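Local atomic coordinates of LysR family transcriptional regulator (Vibrio vulnificus, PDB entry 5FHK), a protein that probably binds specific DNA sequences as a LysR-type regulator of virulence genes, and is present here as its regulatory domain. Residues A[155-160]-A[164-169]. Residues are numbered along the deposited sequence; the frame is centred on the assembly and turned at random.
Sequences VMIKEY and GSLVRI
The carbonyl oxygen of Y160 receives the backbone N-H of L166 in a nearly straight bond (N to O 3.2 Å, 177° at the hydrogen), the donor standing well above the carbonyl plane. Two weaker donors share that oxygen: G164 N to Y160 O, 3.0 Å and bent to 123°, and the hydroxyl of S165, OG to Y160 O 3.3 Å. S165 suits the turn because its OG, set between its own backbone N and carbonyl carbon (chi1 45°), reaches back to the oxygen and also lies 3.3 Å from Y160 CD2, approaching the ring obliquely. G164, the first residue beyond the helix, has positive phi, which glycine adopts without strain, having no CB.

Next to this turn, L166 lies alongside Y160, both side chains pointing the same way; its CD1 touches Y160 CB at 3.6 Å. The same methyl meets I157 CG2 at 3.8 Å, the two side chains crossing at about a right angle. Apolar I157 and L166 suit their buried places, packing on R140 and C143 of helix 136-144. One carbonyl with three donors thus closes helix 158-163, while leucine and isoleucine pack the turn into the LysR substrate-binding domain, of the periplasmic-binding-protein clan.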
ATOM      1  N   VAL A 155      -5.578   9.428 -10.798  1.00 25.98           N
ATOM      2  CA  VAL A 155      -4.551  10.087  -9.984  1.00 27.50           C
ATOM      3  C   VAL A 155      -3.360   9.169  -9.708  1.00 27.11           C
ATOM      4  O   VAL A 155      -2.236   9.645  -9.521  1.00 32.78           O
ATOM      5  CB  VAL A 155      -5.162  10.617  -8.672  1.00 31.83           C
ATOM      6  CG1 VAL A 155      -5.518   9.473  -7.727  1.00 32.88           C
ATOM      7  CG2 VAL A 155      -4.207  11.593  -8.003  1.00 33.02           C
ATOM      8  N   MET A 156      -3.566   7.853  -9.683  1.00 23.60           N
ATOM      9  CA  MET A 156      -2.460   6.951  -9.379  1.00 25.68           C
ATOM     10  C   MET A 156      -1.532   6.696 -10.572  1.00 25.47           C
ATOM     11  O   MET A 156      -0.433   6.158 -10.377  1.00 25.12           O
ATOM     12  CB  MET A 156      -2.996   5.609  -8.878  1.00 30.15           C
ATOM     13  CG  MET A 156      -3.465   5.567  -7.407  1.00 37.25           C
ATOM     14  SD  MET A 156      -4.021   3.866  -6.975  1.00 41.80           S
ATOM     15  CE  MET A 156      -2.605   2.870  -7.501  1.00 42.06           C
ATOM     16  N   ILE A 157      -1.933   7.053 -11.790  1.00 22.96           N
ATOM     17  CA  ILE A 157      -1.154   6.685 -12.963  1.00 24.01           C
ATOM     18  C   ILE A 157      -0.962   7.851 -13.926  1.00 28.76           C
ATOM     19  O   ILE A 157      -0.591   7.640 -15.087  1.00 29.76           O
ATOM     20  CB  ILE A 157      -1.812   5.499 -13.690  1.00 21.68           C
ATOM     21  CG1 ILE A 157      -3.304   5.746 -13.861  1.00 25.06           C
ATOM     22  CG2 ILE A 157      -1.538   4.196 -12.947  1.00 16.39           C
ATOM     23  CD1 ILE A 157      -3.997   4.724 -14.718  1.00 27.90           C
ATOM     24  N   LYS A 158      -1.185   9.084 -13.452  1.00 30.37           N
ATOM     25  CA  LYS A 158      -1.127  10.219 -14.370  1.00 30.74           C
ATOM     26  C   LYS A 158       0.294  10.468 -14.866  1.00 29.54           C
ATOM     27  O   LYS A 158       0.486  10.796 -16.042  1.00 32.15           O
ATOM     28  CB  LYS A 158      -1.716  11.476 -13.733  1.00 31.11           C
ATOM     29  CG  LYS A 158      -0.908  12.136 -12.642  1.00 35.07           C
ATOM     30  CD  LYS A 158      -1.641  13.419 -12.194  1.00 37.40           C
ATOM     31  CE  LYS A 158      -3.156  13.136 -12.053  1.00 38.56           C
ATOM     32  NZ  LYS A 158      -3.841  13.972 -11.020  1.00 42.56           N
ATOM     33  N   GLU A 159       1.304  10.292 -14.006  1.00 30.14           N
ATOM     34  CA  GLU A 159       2.685  10.391 -14.480  1.00 32.68           C
ATOM     35  C   GLU A 159       3.003   9.287 -15.490  1.00 31.45           C
ATOM     36  O   GLU A 159       3.697   9.534 -16.484  1.00 29.95           O
ATOM     37  CB  GLU A 159       3.668  10.385 -13.300  1.00 33.17           C
ATOM     38  CG  GLU A 159       4.099   9.028 -12.760  1.00 35.18           C
ATOM     39  CD  GLU A 159       3.362   8.630 -11.466  1.00 36.02           C
ATOM     40  OE1 GLU A 159       2.152   8.941 -11.322  1.00 34.90           O
ATOM     41  OE2 GLU A 159       3.994   7.983 -10.599  1.00 36.96           O
ATOM     42  N   TYR A 160       2.451   8.079 -15.292  1.00 30.72           N
ATOM     43  CA  TYR A 160       2.633   7.005 -16.275  1.00 23.99           C
ATOM     44  C   TYR A 160       2.012   7.359 -17.619  1.00 20.54           C
ATOM     45  O   TYR A 160       2.550   7.004 -18.678  1.00 18.14           O
ATOM     46  CB  TYR A 160       2.026   5.698 -15.771  1.00 21.88           C
ATOM     47  CG  TYR A 160       2.715   5.106 -14.580  1.00 23.75           C
ATOM     48  CD1 TYR A 160       2.396   5.518 -13.281  1.00 25.80           C
ATOM     49  CD2 TYR A 160       3.677   4.108 -14.744  1.00 25.89           C
ATOM     50  CE1 TYR A 160       3.051   4.970 -12.180  1.00 28.71           C
ATOM     51  CE2 TYR A 160       4.322   3.557 -13.665  1.00 28.08           C
ATOM     52  CZ  TYR A 160       4.009   3.985 -12.386  1.00 28.73           C
ATOM     53  OH  TYR A 160       4.680   3.425 -11.331  1.00 32.21           O
ATOM     54  N   GLY A 164       4.030   8.122 -21.088  1.00 23.94           N
ATOM     55  CA  GLY A 164       3.820   7.098 -22.089  1.00 22.47           C
ATOM     56  C   GLY A 164       4.133   5.679 -21.648  1.00 20.23           C
ATOM     57  O   GLY A 164       4.043   4.765 -22.475  1.00 19.40           O
ATOM     58  N   SER A 165       4.517   5.462 -20.380  1.00 21.98           N
ATOM     59  CA  SER A 165       4.806   4.109 -19.902  1.00 22.24           C
ATOM     60  C   SER A 165       3.540   3.275 -19.742  1.00 22.64           C
ATOM     61  O   SER A 165       3.617   2.044 -19.735  1.00 24.28           O
ATOM     62  CB  SER A 165       5.564   4.140 -18.568  1.00 22.45           C
ATOM     63  OG  SER A 165       4.996   5.066 -17.646  1.00 20.91           O
ATOM     64  N   LEU A 166       2.394   3.910 -19.551  1.00 19.96           N
ATOM     65  CA  LEU A 166       1.104   3.257 -19.684  1.00 22.10           C
ATOM     66  C   LEU A 166       0.305   4.037 -20.717  1.00 20.92           C
ATOM     67  O   LEU A 166       0.507   5.237 -20.891  1.00 21.96           O
ATOM     68  CB  LEU A 166       0.349   3.186 -18.342  1.00 20.87           C
ATOM     69  CG  LEU A 166       0.927   2.277 -17.251  1.00 20.57           C
ATOM     70  CD1 LEU A 166       0.291   2.557 -15.902  1.00 19.85           C
ATOM     71  CD2 LEU A 166       0.771   0.763 -17.609  1.00 22.11           C
ATOM     72  N   VAL A 167      -0.599   3.345 -21.399  1.00 22.22           N
ATOM     73  CA  VAL A 167      -1.441   3.914 -22.445  1.00 24.01           C
ATOM     74  C   VAL A 167      -2.904   3.771 -22.032  1.00 24.65           C
ATOM     75  O   VAL A 167      -3.307   2.729 -21.502  1.00 16.52           O
ATOM     76  CB  VAL A 167      -1.191   3.198 -23.789  1.00 26.44           C
ATOM     77  CG1 VAL A 167      -2.248   3.555 -24.802  1.00 31.58           C
ATOM     78  CG2 VAL A 167       0.205   3.517 -24.330  1.00 25.09           C
ATOM     79  N   ARG A 168      -3.711   4.782 -22.334  1.00 23.85           N
ATOM     80  CA  ARG A 168      -5.157   4.673 -22.151  1.00 22.51           C
ATOM     81  C   ARG A 168      -5.750   3.784 -23.233  1.00 25.24           C
ATOM     82  O   ARG A 168      -5.474   3.962 -24.417  1.00 25.98           O
ATOM     83  CB  ARG A 168      -5.798   6.060 -22.205  1.00 24.77           C
ATOM     84  CG  ARG A 168      -7.323   6.068 -22.200  1.00 25.82           C
ATOM     85  CD  ARG A 168      -7.823   6.603 -20.899  1.00 27.30           C
ATOM     86  NE  ARG A 168      -9.276   6.536 -20.741  1.00 33.11           N
ATOM     87  CZ  ARG A 168     -10.069   7.601 -20.613  1.00 34.71           C
ATOM     88  NH1 ARG A 168      -9.563   8.824 -20.645  1.00 36.22           N
ATOM     89  NH2 ARG A 168     -11.377   7.445 -20.458  1.00 36.07           N
ATOM     90  N   ILE A 169      -6.563   2.818 -22.843  1.00 25.05           N
ATOM     91  CA  ILE A 169      -7.239   2.026 -23.850  1.00 26.44           C
ATOM     92  C   ILE A 169      -8.735   2.245 -23.685  1.00 26.53           C
ATOM     93  O   ILE A 169      -9.220   2.499 -22.581  1.00 28.57           O
ATOM     94  CB  ILE A 169      -6.846   0.534 -23.767  1.00 28.33           C
ATOM     95  CG1 ILE A 169      -7.335  -0.079 -22.477  1.00 31.94           C
ATOM     96  CG2 ILE A 169      -5.341   0.383 -23.826  1.00 24.22           C
ATOM     97  CD1 ILE A 169      -8.040  -1.367 -22.705  1.00 34.97           C
TER